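Local structure of 3',5'-cyclic-nucleotide phosphodiesterase 1 (Saccharomyces cerevisiae, 4OJV) at residues P208-H213 with E254-E259; C238-G243 with K274-E279; W156-T161 with L191-V196; S262-N267 with T309-S314. The protein is a class-II cyclic-nucleotide phosphodiesterase of the metallo-beta-lactamase-like superfamily, a two-sheet alpha/beta protein carrying a pair of zinc ions. One frame throughout, in Å; residues are numbered along the deposited sequence.

Interaction 1: P208-H213 with E254-E259. With ZN (zinc ion), chain D.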
loop_
_atom_site.group_PDB
_atom_site.type_symbol
_atom_site.label_atom_id
_atom_site.label_comp_id
_atom_site.label_asym_id
_atom_site.label_seq_id
_atom_site.Cartn_x
_atom_site.Cartn_y
_atom_site.Cartn_z
ATOM N N PRO A 208 -4.471 12.515 -23.243
ATOM C CA PRO A 208 -4.911 12.809 -21.876
ATOM C C PRO A 208 -5.830 14.032 -21.793
ATOM O O PRO A 208 -5.621 15.019 -22.510
ATOM C CB PRO A 208 -3.593 13.103 -21.162
ATOM C CG PRO A 208 -2.747 13.742 -22.217
ATOM C CD PRO A 208 -3.156 13.124 -23.533
ATOM N N PHE A 209 -6.828 13.950 -20.914
ATOM C CA PHE A 209 -7.786 15.029 -20.700
ATOM C C PHE A 209 -7.929 15.282 -19.215
ATOM O O PHE A 209 -8.060 14.341 -18.427
ATOM C CB PHE A 209 -9.142 14.642 -21.282
ATOM C CG PHE A 209 -9.148 14.594 -22.782
ATOM C CD1 PHE A 209 -8.700 13.460 -23.451
ATOM C CD2 PHE A 209 -9.594 15.684 -23.525
ATOM C CE1 PHE A 209 -8.685 13.416 -24.839
ATOM C CE2 PHE A 209 -9.582 15.643 -24.917
ATOM C CZ PHE A 209 -9.125 14.507 -25.567
ATOM N N LYS A 210 -7.932 16.553 -18.835
ATOM C CA LYS A 210 -8.098 16.922 -17.445
ATOM C C LYS A 210 -9.575 16.874 -17.045
ATOM O O LYS A 210 -10.456 17.256 -17.823
ATOM C CB LYS A 210 -7.516 18.313 -17.226
ATOM C CG LYS A 210 -7.333 18.704 -15.774
ATOM C CD LYS A 210 -6.656 20.065 -15.667
ATOM C CE LYS A 210 -7.622 21.193 -15.990
ATOM N NZ LYS A 210 -6.981 22.537 -15.906
ATOM N N VAL A 211 -9.842 16.404 -15.829
ATOM C CA VAL A 211 -11.194 16.360 -15.269
ATOM C C VAL A 211 -11.163 16.866 -13.819
ATOM O O VAL A 211 -10.081 17.053 -13.242
ATOM C CB VAL A 211 -11.843 14.947 -15.359
ATOM C CG1 VAL A 211 -11.958 14.475 -16.804
ATOM C CG2 VAL A 211 -11.093 13.924 -14.508
ATOM N N HIS A 212 -12.341 17.091 -13.238
ATOM C CA HIS A 212 -12.448 17.518 -11.840
ATOM C C HIS A 212 -12.547 16.362 -10.877
ATOM O O HIS A 212 -13.219 15.365 -11.152
ATOM C CB HIS A 212 -13.663 18.408 -11.623
ATOM C CG HIS A 212 -13.637 19.697 -12.399
ATOM N ND1 HIS A 212 -12.763 20.693 -12.157
ATOM C CD2 HIS A 212 -14.434 20.117 -13.444
ATOM C CE1 HIS A 212 -13.009 21.709 -13.009
ATOM N NE2 HIS A 212 -14.029 21.354 -13.794
ATOM N N HIS A 213 -11.951 16.536 -9.698
ATOM C CA HIS A 213 -11.929 15.510 -8.645
ATOM C C HIS A 213 -11.988 16.168 -7.279
ATOM O O HIS A 213 -11.232 15.850 -6.362
ATOM C CB HIS A 213 -10.714 14.586 -8.865
ATOM C CG HIS A 213 -10.472 13.552 -7.777
ATOM N ND1 HIS A 213 -11.467 12.927 -7.112
ATOM C CD2 HIS A 213 -9.286 13.049 -7.268
ATOM C CE1 HIS A 213 -10.935 12.074 -6.206
ATOM N NE2 HIS A 213 -9.604 12.135 -6.312
ATOM N N GLU A 254 -15.244 24.969 -15.657
ATOM C CA GLU A 254 -15.172 24.475 -17.027
ATOM C C GLU A 254 -15.878 23.126 -17.149
ATOM O O GLU A 254 -15.763 22.278 -16.257
ATOM C CB GLU A 254 -13.699 24.328 -17.414
ATOM C CG GLU A 254 -13.391 24.375 -18.900
ATOM C CD GLU A 254 -11.900 24.479 -19.188
ATOM O OE1 GLU A 254 -11.495 24.152 -20.324
ATOM O OE2 GLU A 254 -11.127 24.886 -18.289
ATOM N N SER A 255 -16.613 22.933 -18.241
ATOM C CA SER A 255 -17.302 21.669 -18.503
ATOM C C SER A 255 -16.314 20.664 -19.088
ATOM O O SER A 255 -16.404 20.283 -20.256
ATOM C CB SER A 255 -18.491 21.872 -19.452
ATOM O OG SER A 255 -19.445 22.759 -18.898
ATOM N N LEU A 256 -15.366 20.241 -18.254
ATOM C CA LEU A 256 -14.311 19.320 -18.661
ATOM C C LEU A 256 -14.851 17.987 -19.162
ATOM O O LEU A 256 -14.352 17.463 -20.158
ATOM C CB LEU A 256 -13.318 19.106 -17.519
ATOM C CG LEU A 256 -12.476 20.319 -17.099
ATOM C CD1 LEU A 256 -11.607 19.991 -15.896
ATOM C CD2 LEU A 256 -11.620 20.844 -18.244
ATOM N N LEU A 257 -15.872 17.452 -18.496
ATOM C CA LEU A 257 -16.483 16.203 -18.946
ATOM C C LEU A 257 -17.203 16.348 -20.286
ATOM O O LEU A 257 -17.073 15.483 -21.141
ATOM C CB LEU A 257 -17.397 15.607 -17.875
ATOM C CG LEU A 257 -16.630 14.942 -16.723
ATOM C CD1 LEU A 257 -17.537 14.722 -15.528
ATOM C CD2 LEU A 257 -15.977 13.630 -17.153
ATOM N N GLU A 258 -17.944 17.441 -20.474
ATOM C CA GLU A 258 -18.573 17.704 -21.765
ATOM C C GLU A 258 -17.534 17.769 -22.885
ATOM O O GLU A 258 -17.746 17.193 -23.949
ATOM C CB GLU A 258 -19.414 18.981 -21.714
ATOM C CG GLU A 258 -20.315 19.194 -22.925
ATOM C CD GLU A 258 -21.287 20.341 -22.728
ATOM O OE1 GLU A 258 -20.853 21.434 -22.295
ATOM O OE2 GLU A 258 -22.487 20.149 -23.009
ATOM N N GLU A 259 -16.419 18.458 -22.637
ATOM C CA GLU A 259 -15.306 18.503 -23.586
ATOM C C GLU A 259 -14.822 17.089 -23.905
ATOM O O GLU A 259 -14.592 16.744 -25.066
ATOM C CB GLU A 259 -14.141 19.327 -23.035
ATOM C CG GLU A 259 -14.410 20.815 -22.885
ATOM C CD GLU A 259 -13.230 21.562 -22.294
ATOM O OE1 GLU A 259 -12.077 21.118 -22.485
ATOM O OE2 GLU A 259 -13.457 22.599 -21.639
HETATM ZN ZN ZN D . -8.306 10.609 -5.560
HETATM O O HOH W 1 -11.621 17.037 -20.378
HETATM O O HOH W 2 -9.773 23.874 -15.829
HETATM O O HOH W 3 -7.696 8.950 -4.840
#
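Leu256, in the first turn of helix 256-267, leans on Lys210, Val211 and His212 of strand 204-215, joining a helix to one of the two sheets of a metallo-beta-lactamase-like fold. Its CB rests 3.4 Å from Lys210 O and also meets Val211 CA. CG, set anti to the carbonyl carbon (chi1 -66°), passes between Lys210 O and His212 NE2. At the tip both methyls stay close to Lys210 O, and CD1 in addition lies over one face of the His212 imidazole in a CH-pi contact, 3.6 Å from the ring centroid. The same ring is held at its edge, where NE2 donates to Glu254 O (3.2 Å, 154° at the hydrogen) with the oxygen almost exactly in the ring plane. Face and edge contacts together limit rotation of the imidazole. A water donates to both Lys210 O and Leu256 O, tying strand to helix, and a second water links Lys210 NZ to Glu254 OE2. Val211 CG1 adds a looser touch on Leu257 CD2, 4.1 Å away. One residue beyond His212 the strand delivers His213 to the metal site, where His128, His130 and Asp244 also bind. His213 NE2 lies 2.1 Å from the zinc ion, and a water oxygen binds the same zinc ion at 1.9 Å.

Interaction 2: C238-G243 with K274-E279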
loop_
_atom_site.group_PDB
_atom_site.type_symbol
_atom_site.label_atom_id
_atom_site.label_comp_id
_atom_site.label_asym_id
_atom_site.label_seq_id
_atom_site.Cartn_x
_atom_site.Cartn_y
_atom_site.Cartn_z
ATOM N N CYS A 238 -10.038 1.764 -29.414
ATOM C CA CYS A 238 -9.639 2.563 -28.265
ATOM C C CYS A 238 -10.192 2.012 -26.967
ATOM O O CYS A 238 -11.253 1.377 -26.935
ATOM C CB CYS A 238 -10.170 3.986 -28.389
ATOM S SG CYS A 238 -9.641 4.856 -29.869
ATOM N N ILE A 239 -9.473 2.295 -25.886
ATOM C CA ILE A 239 -10.017 2.157 -24.543
ATOM C C ILE A 239 -9.821 3.478 -23.809
ATOM O O ILE A 239 -8.894 4.231 -24.103
ATOM C CB ILE A 239 -9.379 0.987 -23.756
ATOM C CG1 ILE A 239 -7.845 1.102 -23.756
ATOM C CG2 ILE A 239 -9.880 -0.357 -24.280
ATOM C CD1 ILE A 239 -7.140 0.129 -22.837
ATOM N N ILE A 240 -10.711 3.749 -22.862
ATOM C CA ILE A 240 -10.630 4.935 -22.018
ATOM C C ILE A 240 -10.384 4.445 -20.596
ATOM O O ILE A 240 -11.123 3.603 -20.097
ATOM C CB ILE A 240 -11.932 5.759 -22.072
ATOM C CG1 ILE A 240 -12.173 6.282 -23.491
ATOM C CG2 ILE A 240 -11.902 6.903 -21.061
ATOM C CD1 ILE A 240 -13.553 6.875 -23.713
ATOM N N VAL A 241 -9.330 4.953 -19.966
ATOM C CA VAL A 241 -8.981 4.534 -18.612
ATOM C C VAL A 241 -8.947 5.793 -17.755
ATOM O O VAL A 241 -8.152 6.701 -18.010
ATOM C CB VAL A 241 -7.640 3.761 -18.561
ATOM C CG1 VAL A 241 -7.423 3.193 -17.171
ATOM C CG2 VAL A 241 -7.613 2.633 -19.588
ATOM N N CYS A 242 -9.788 5.827 -16.724
ATOM C CA CYS A 242 -10.088 7.072 -16.011
ATOM C C CYS A 242 -9.475 7.160 -14.625
ATOM O O CYS A 242 -9.423 6.177 -13.875
ATOM C CB CYS A 242 -11.605 7.232 -15.854
ATOM S SG CYS A 242 -12.526 7.220 -17.405
ATOM N N GLY A 243 -9.054 8.365 -14.265
ATOM C CA GLY A 243 -8.801 8.682 -12.864
ATOM C C GLY A 243 -10.079 9.070 -12.142
ATOM O O GLY A 243 -11.128 9.260 -12.780
ATOM N N LYS A 274 -13.777 0.167 -27.161
ATOM C CA LYS A 274 -13.831 -1.211 -26.680
ATOM C C LYS A 274 -14.077 -1.326 -25.183
ATOM O O LYS A 274 -14.390 -2.402 -24.683
ATOM C CB LYS A 274 -12.560 -1.979 -27.067
ATOM C CG LYS A 274 -12.151 -1.852 -28.540
ATOM C CD LYS A 274 -13.277 -2.147 -29.532
ATOM C CE LYS A 274 -13.601 -3.625 -29.636
ATOM N NZ LYS A 274 -12.396 -4.408 -30.029
ATOM N N GLY A 275 -13.954 -0.215 -24.469
ATOM C CA GLY A 275 -14.184 -0.231 -23.038
ATOM C C GLY A 275 -13.887 1.109 -22.427
ATOM O O GLY A 275 -13.017 1.855 -22.904
ATOM N N ILE A 276 -14.618 1.412 -21.360
ATOM C CA ILE A 276 -14.290 2.531 -20.486
ATOM C C ILE A 276 -14.154 2.013 -19.065
ATOM O O ILE A 276 -15.077 1.375 -18.551
ATOM C CB ILE A 276 -15.308 3.692 -20.575
ATOM C CG1 ILE A 276 -14.940 4.806 -19.585
ATOM C CG2 ILE A 276 -16.735 3.206 -20.408
ATOM C CD1 ILE A 276 -15.531 6.165 -19.881
ATOM N N LEU A 277 -12.991 2.268 -18.463
ATOM C CA LEU A 277 -12.725 1.950 -17.061
ATOM C C LEU A 277 -12.918 3.218 -16.255
ATOM O O LEU A 277 -12.109 4.129 -16.335
ATOM C CB LEU A 277 -11.308 1.394 -16.871
ATOM C CG LEU A 277 -11.092 -0.106 -17.094
ATOM C CD1 LEU A 277 -11.392 -0.521 -18.528
ATOM C CD2 LEU A 277 -9.671 -0.500 -16.706
ATOM N N VAL A 278 -14.010 3.281 -15.504
ATOM C CA VAL A 278 -14.408 4.521 -14.858
ATOM C C VAL A 278 -14.957 4.217 -13.471
ATOM O O VAL A 278 -15.608 3.188 -13.259
ATOM C CB VAL A 278 -15.437 5.306 -15.720
ATOM C CG1 VAL A 278 -16.693 4.490 -15.969
ATOM C CG2 VAL A 278 -15.776 6.653 -15.091
ATOM N N GLU A 279 -14.730 5.123 -12.532
ATOM C CA GLU A 279 -15.146 4.867 -11.169
ATOM C C GLU A 279 -16.652 4.918 -10.947
ATOM O O GLU A 279 -17.389 5.640 -11.639
ATOM C CB GLU A 279 -14.487 5.840 -10.196
ATOM C CG GLU A 279 -14.953 7.290 -10.291
ATOM C CD GLU A 279 -14.928 7.958 -8.929
ATOM O OE1 GLU A 279 -13.995 8.744 -8.671
ATOM O OE2 GLU A 279 -15.836 7.670 -8.115
HETATM O O HOH W 4 -10.812 3.797 -13.701
HETATM O O HOH W 5 -12.492 6.819 -12.673
#
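Strands 238-242 and 273-279 are the two parallel strands of a beta-alpha-beta unit whose crossover helix is 256-267, and they lie side by side within a mixed sheet. Their short axes run 4.7 Å apart and almost parallel. Lys274 N donates to Cys238 O at 2.8 Å, Ile240 N to Gly275 O, Leu277 N to Ile240 O, and Cys242 N to Leu277 O. The third of these is nearly straight, 172° at the hydrogen, whereas the last is bent to 139°. Ile240 thus uses both its N-H and its carbonyl on the neighbouring strand, as a residue in a regular parallel ladder does.

Ile240 and Ile276 project from one face of the sheet, with Ile240 CG2 against Ile276 CD1 at 3.9 Å. Ile276 CG1 is anti to the backbone N (chi1 177°), and CD1 extends from it to reach Cys242 SG as well, 4.0 Å away. That sulfur also sits against Val278 CB at 3.9 Å. On the other face Val241 CG1 approaches Leu277 CB more loosely, and both side chains pack on Phe23 of strand 22-27 in the second sheet. Near the zinc end of the pair a water donates to Cys242 O and more weakly to Leu277 O, while another accepts from Glu279 N. Glu279 OE1 is hydrogen-bonded to His294 ND1, and the side chain touches the metal ligands Asp244 and His326. The chemistry implies a ladder held by backbone hydrogen bonds and flanked by apolar side chains, the Cys242 sulfur among them, with two waters bridging the strands at the Cys242-Gly243 end.

Interaction 3: W156-T161 with L191-V196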
loop_
_atom_site.group_PDB
_atom_site.type_symbol
_atom_site.label_atom_id
_atom_site.label_comp_id
_atom_site.label_asym_id
_atom_site.label_seq_id
_atom_site.Cartn_x
_atom_site.Cartn_y
_atom_site.Cartn_z
ATOM N N TRP A 156 4.547 9.380 -16.544
ATOM C CA TRP A 156 3.906 10.420 -17.340
ATOM C C TRP A 156 2.695 10.955 -16.643
ATOM O O TRP A 156 1.972 10.221 -15.955
ATOM C CB TRP A 156 3.439 9.854 -18.664
ATOM C CG TRP A 156 4.494 9.219 -19.517
ATOM C CD1 TRP A 156 4.925 7.901 -19.499
ATOM C CD2 TRP A 156 5.255 9.862 -20.586
ATOM N NE1 TRP A 156 5.882 7.689 -20.461
ATOM C CE2 TRP A 156 6.121 8.827 -21.150
ATOM C CE3 TRP A 156 5.297 11.146 -21.119
ATOM C CZ2 TRP A 156 6.998 9.091 -22.196
ATOM C CZ3 TRP A 156 6.179 11.401 -22.175
ATOM C CH2 TRP A 156 7.011 10.397 -22.695
ATOM N N GLY A 157 2.398 12.231 -16.865
ATOM C CA GLY A 157 1.182 12.826 -16.336
ATOM C C GLY A 157 1.018 14.241 -16.831
ATOM O O GLY A 157 1.942 14.818 -17.405
ATOM N N LEU A 158 -0.158 14.799 -16.609
ATOM C CA LEU A 158 -0.361 16.226 -16.781
ATOM C C LEU A 158 0.412 16.970 -15.687
ATOM O O LEU A 158 0.799 16.371 -14.683
ATOM C CB LEU A 158 -1.858 16.549 -16.727
ATOM C CG LEU A 158 -2.730 16.003 -17.869
ATOM C CD1 LEU A 158 -4.182 16.392 -17.643
ATOM C CD2 LEU A 158 -2.246 16.458 -19.240
ATOM N N PRO A 159 0.649 18.287 -15.868
ATOM C CA PRO A 159 1.409 19.030 -14.851
ATOM C C PRO A 159 0.856 18.951 -13.423
ATOM O O PRO A 159 1.641 18.898 -12.477
ATOM C CB PRO A 159 1.370 20.467 -15.375
ATOM C CG PRO A 159 1.281 20.303 -16.856
ATOM C CD PRO A 159 0.388 19.107 -17.069
ATOM N N HIS A 160 -0.461 18.906 -13.246
ATOM C CA HIS A 160 -1.027 18.850 -11.880
ATOM C C HIS A 160 -0.581 17.611 -11.131
ATOM O O HIS A 160 -0.581 17.577 -9.899
ATOM C CB HIS A 160 -2.555 18.959 -11.894
ATOM C CG HIS A 160 -3.259 17.700 -12.349
ATOM N ND1 HIS A 160 -3.686 17.525 -13.614
ATOM C CD2 HIS A 160 -3.604 16.544 -11.652
ATOM C CE1 HIS A 160 -4.275 16.317 -13.720
ATOM N NE2 HIS A 160 -4.214 15.717 -12.522
ATOM N N THR A 161 -0.204 16.581 -11.879
ATOM C CA THR A 161 0.329 15.352 -11.308
ATOM C C THR A 161 1.846 15.425 -11.180
ATOM O O THR A 161 2.388 15.207 -10.102
ATOM C CB THR A 161 -0.076 14.153 -12.173
ATOM O OG1 THR A 161 -1.501 14.008 -12.131
ATOM C CG2 THR A 161 0.576 12.875 -11.684
ATOM N N LEU A 191 2.842 15.565 -19.998
ATOM C CA LEU A 191 2.043 15.483 -21.203
ATOM C C LEU A 191 1.255 16.778 -21.341
ATOM O O LEU A 191 0.928 17.427 -20.346
ATOM C CB LEU A 191 1.060 14.317 -21.107
ATOM C CG LEU A 191 1.648 12.911 -21.047
ATOM C CD1 LEU A 191 0.577 11.930 -20.579
ATOM C CD2 LEU A 191 2.221 12.493 -22.394
ATOM N N ASN A 192 0.939 17.130 -22.584
ATOM C CA ASN A 192 0.044 18.242 -22.875
ATOM C C ASN A 192 -1.392 17.749 -22.958
ATOM O O ASN A 192 -1.658 16.734 -23.605
ATOM C CB ASN A 192 0.421 18.911 -24.198
ATOM C CG ASN A 192 1.792 19.552 -24.162
ATOM O OD1 ASN A 192 2.174 20.181 -23.175
ATOM N ND2 ASN A 192 2.541 19.399 -25.246
ATOM N N PRO A 193 -2.330 18.477 -22.327
ATOM C CA PRO A 193 -3.723 18.052 -22.372
ATOM C C PRO A 193 -4.313 18.134 -23.786
ATOM O O PRO A 193 -3.974 19.049 -24.560
ATOM C CB PRO A 193 -4.425 19.044 -21.434
ATOM C CG PRO A 193 -3.568 20.261 -21.467
ATOM C CD PRO A 193 -2.163 19.748 -21.598
ATOM N N LYS A 194 -5.185 17.180 -24.106
ATOM C CA LYS A 194 -5.940 17.140 -25.370
ATOM C C LYS A 194 -5.093 16.827 -26.605
ATOM O O LYS A 194 -5.614 16.821 -27.720
ATOM C CB LYS A 194 -6.723 18.444 -25.599
ATOM C CG LYS A 194 -7.533 18.921 -24.405
ATOM C CD LYS A 194 -8.329 20.175 -24.745
ATOM C CE LYS A 194 -8.608 21.006 -23.505
ATOM N NZ LYS A 194 -9.437 20.280 -22.503
ATOM N N GLU A 195 -3.803 16.571 -26.412
ATOM C CA GLU A 195 -2.869 16.365 -27.517
ATOM C C GLU A 195 -2.600 14.883 -27.723
ATOM O O GLU A 195 -2.385 14.138 -26.757
ATOM C CB GLU A 195 -1.562 17.106 -27.231
ATOM C CG GLU A 195 -0.600 17.218 -28.404
ATOM C CD GLU A 195 0.690 17.914 -28.015
ATOM O OE1 GLU A 195 1.579 17.253 -27.438
ATOM O OE2 GLU A 195 0.816 19.126 -28.286
ATOM N N VAL A 196 -2.631 14.463 -28.985
ATOM C CA VAL A 196 -2.333 13.090 -29.355
ATOM C C VAL A 196 -0.834 12.898 -29.226
ATOM O O VAL A 196 -0.043 13.502 -29.962
ATOM C CB VAL A 196 -2.804 12.749 -30.791
ATOM C CG1 VAL A 196 -2.415 11.326 -31.166
ATOM C CG2 VAL A 196 -4.307 12.937 -30.925
#
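The backbones of 156-161 and 191-196 are joined by Leu191 N donating to Gly157 O at 2.8 Å, with the donor above the carbonyl plane, 37° out of it, and an angle of 152° at the hydrogen. Leu191 fills the contact from there. Its CG lies anti to the carbonyl carbon (chi1 -65°), which sends the two methyls to Trp156: CD2 sits 3.6 Å from Trp156 CE3, on the six-membered part of the indole, and CD1 lies beside Trp156 CB. The leucine and tryptophan side chains cross at about a right angle. The indole is fixed from elsewhere too, for NE1 bonds Asp123 and the ring stacks on Tyr125.

The next residue after Gly157, Leu158, carries the contact on. Its CD2 reaches the backbone of the loop, 3.5 Å from Leu191 O, and meets the pyrrolidine ring of Pro193 at CB, 4.0 Å away. Pro159 CD adds a contact to Leu191 O at 3.7 Å. Pro193 belongs to a type II beta turn running from Asn192 to Glu195, and the ends of that turn are clipped together by Asn192 ND2 donating to Glu195 OE1 at 3.2 Å. The oxygen is met from above the carboxylate plane, although it lies close to the plane of the amide.

Leu158 is the N-cap residue of helix 159-169. The arrangement is that of a strand-to-helix junction at the carboxyl end of parallel strand 153-157, beside the loop by which the chain leaves strand 186-190, an edge strand of its sheet in this chain, and crosses to the second sheet of the metallo-beta-lactamase-like fold.

Interaction 4: S262-N267 with T309-S314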
loop_
_atom_site.group_PDB
_atom_site.type_symbol
_atom_site.label_atom_id
_atom_site.label_comp_id
_atom_site.label_asym_id
_atom_site.label_seq_id
_atom_site.Cartn_x
_atom_site.Cartn_y
_atom_site.Cartn_z
ATOM N N SER A 262 -17.523 14.971 -25.839
ATOM C CA SER A 262 -17.623 15.541 -27.184
ATOM C C SER A 262 -16.463 15.068 -28.054
ATOM O O SER A 262 -16.660 14.680 -29.208
ATOM C CB SER A 262 -17.667 17.066 -27.128
ATOM O OG SER A 262 -18.847 17.516 -26.482
ATOM N N TYR A 263 -15.257 15.069 -27.491
ATOM C CA TYR A 263 -14.082 14.597 -28.216
ATOM C C TYR A 263 -14.222 13.122 -28.591
ATOM O O TYR A 263 -13.934 12.730 -29.725
ATOM C CB TYR A 263 -12.817 14.817 -27.379
ATOM C CG TYR A 263 -11.526 14.498 -28.102
ATOM C CD1 TYR A 263 -11.056 13.189 -28.187
ATOM C CD2 TYR A 263 -10.764 15.509 -28.687
ATOM C CE1 TYR A 263 -9.875 12.890 -28.847
ATOM C CE2 TYR A 263 -9.578 15.220 -29.348
ATOM C CZ TYR A 263 -9.136 13.911 -29.423
ATOM O OH TYR A 263 -7.959 13.616 -30.077
ATOM N N VAL A 264 -14.675 12.305 -27.639
ATOM C CA VAL A 264 -14.875 10.881 -27.878
ATOM C C VAL A 264 -15.896 10.657 -29.003
ATOM O O VAL A 264 -15.620 9.927 -29.960
ATOM C CB VAL A 264 -15.298 10.153 -26.579
ATOM C CG1 VAL A 264 -15.714 8.720 -26.858
ATOM C CG2 VAL A 264 -14.168 10.187 -25.557
ATOM N N ALA A 265 -17.060 11.295 -28.897
ATOM C CA ALA A 265 -18.113 11.107 -29.896
ATOM C C ALA A 265 -17.680 11.596 -31.282
ATOM O O ALA A 265 -18.046 10.988 -32.294
ATOM C CB ALA A 265 -19.404 11.782 -29.463
ATOM N N GLU A 266 -16.890 12.670 -31.328
ATOM C CA GLU A 266 -16.421 13.210 -32.610
ATOM C C GLU A 266 -15.381 12.300 -33.261
ATOM O O GLU A 266 -15.389 12.105 -34.483
ATOM C CB GLU A 266 -15.854 14.623 -32.451
ATOM C CG GLU A 266 -15.407 15.233 -33.776
ATOM C CD GLU A 266 -14.974 16.688 -33.677
ATOM O OE1 GLU A 266 -14.635 17.144 -32.568
ATOM O OE2 GLU A 266 -14.958 17.373 -34.722
ATOM N N ASN A 267 -14.493 11.736 -32.444
ATOM C CA ASN A 267 -13.274 11.129 -32.965
ATOM C C ASN A 267 -13.192 9.616 -32.918
ATOM O O ASN A 267 -12.374 9.020 -33.618
ATOM C CB ASN A 267 -12.057 11.749 -32.281
ATOM C CG ASN A 267 -11.895 13.209 -32.628
ATOM O OD1 ASN A 267 -11.611 13.554 -33.781
ATOM N ND2 ASN A 267 -12.098 14.078 -31.650
ATOM N N THR A 309 -26.147 10.938 -25.850
ATOM C CA THR A 309 -26.755 12.041 -26.591
ATOM C C THR A 309 -25.816 12.508 -27.705
ATOM O O THR A 309 -26.258 12.800 -28.816
ATOM C CB THR A 309 -27.127 13.206 -25.647
ATOM O OG1 THR A 309 -28.081 12.742 -24.688
ATOM C CG2 THR A 309 -27.721 14.383 -26.415
ATOM N N LEU A 310 -24.517 12.557 -27.420
ATOM C CA LEU A 310 -23.545 13.020 -28.408
ATOM C C LEU A 310 -23.363 12.042 -29.568
ATOM O O LEU A 310 -23.282 12.458 -30.727
ATOM C CB LEU A 310 -22.206 13.359 -27.733
ATOM C CG LEU A 310 -22.254 14.596 -26.830
ATOM C CD1 LEU A 310 -21.100 14.566 -25.838
ATOM C CD2 LEU A 310 -22.255 15.897 -27.629
ATOM N N TYR A 311 -23.308 10.745 -29.270
ATOM C CA TYR A 311 -23.261 9.745 -30.336
ATOM C C TYR A 311 -24.550 9.783 -31.164
ATOM O O TYR A 311 -24.523 9.562 -32.375
ATOM C CB TYR A 311 -23.024 8.345 -29.786
ATOM C CG TYR A 311 -21.571 7.956 -29.580
ATOM C CD1 TYR A 311 -20.653 8.005 -30.630
ATOM C CD2 TYR A 311 -21.140 7.472 -28.349
ATOM C CE1 TYR A 311 -19.336 7.616 -30.442
ATOM C CE2 TYR A 311 -19.828 7.076 -28.153
ATOM C CZ TYR A 311 -18.933 7.150 -29.199
ATOM O OH TYR A 311 -17.629 6.752 -28.997
ATOM N N ASN A 312 -25.672 10.049 -30.498
ATOM C CA ASN A 312 -26.940 10.338 -31.174
ATOM C C ASN A 312 -27.473 9.182 -32.024
ATOM O O ASN A 312 -27.957 9.387 -33.146
ATOM C CB ASN A 312 -26.806 11.627 -31.999
ATOM C CG ASN A 312 -28.139 12.154 -32.467
ATOM O OD1 ASN A 312 -29.132 12.038 -31.756
ATOM N ND2 ASN A 312 -28.171 12.718 -33.672
ATOM N N SER A 313 -27.398 7.974 -31.481
ATOM C CA SER A 313 -27.936 6.785 -32.137
ATOM C C SER A 313 -29.182 6.264 -31.434
ATOM O O SER A 313 -29.265 6.268 -30.205
ATOM C CB SER A 313 -26.874 5.681 -32.182
ATOM O OG SER A 313 -27.415 4.448 -32.616
ATOM N N SER A 314 -30.137 5.768 -32.216
ATOM C CA SER A 314 -31.312 5.108 -31.659
ATOM C C SER A 314 -30.957 3.783 -30.963
ATOM O O SER A 314 -31.770 3.240 -30.225
ATOM C CB SER A 314 -32.380 4.898 -32.744
ATOM O OG SER A 314 -31.961 3.945 -33.701
#
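Ala265 and Tyr311 form the close part of a contact between helix 256-267 and the last turn of helix 297-311. The phenol ring lies over the backbone of Ala265, with Ala265 CA 4.2 Å from the Tyr311 ring centroid and 28° off its normal, a CH-pi contact made to a ring face. Ala265 CB, small enough to let the helices approach, meets Leu310 CB at 3.7 Å. Farther along the ring, Val264 CG1 comes within 3.5 Å of Tyr311 OH. That hydroxyl is hydrogen-bonded to Ile268 O, just beyond the end of the helix, which fixes the ring at its far end.

The Leu310 branch forms the more exposed rim. Its CG is anti to the carbonyl carbon (chi1 -69°), directing the methyls to Ser262, where CD1 lies 3.6 Å from Ser262 N. CD1 and CD2 both flank Ser262 OG, whose hydrogen bond goes instead to Glu258 O within its own helix. No hydrogen bond joins the two segments.

This is therefore an outer, apolar helix-helix contact: Tyr311 also touches Leu270 and Leu317 in nearby loops, while Tyr263, pointing away from helix 297-311, meets Phe209 of strand 204-215.

In the fold
Along the chain, interaction 3 closes before the other three begin. Interactions 1 and 2 interleave, as do 2 and 4, because helix 256-267, used by 1 and 4, is the crossover between the strands of 2. Interactions 1 and 2 reach the same mixed sheet, their centres about 14 Å apart. Interaction 3 is centred about 12 Å from interaction 1 and tied to it through Lys194, whose backbone N probably hydrogen-bonds Pro208 O and whose NZ forms a salt bridge with Glu259 OE1. Phe209 against Tyr263 joins 1 to 4, and Ile240 against Val264 joins 2 to 4. One helix thus ties the zinc-bearing strand, the central strand pair and helix 297-311 together.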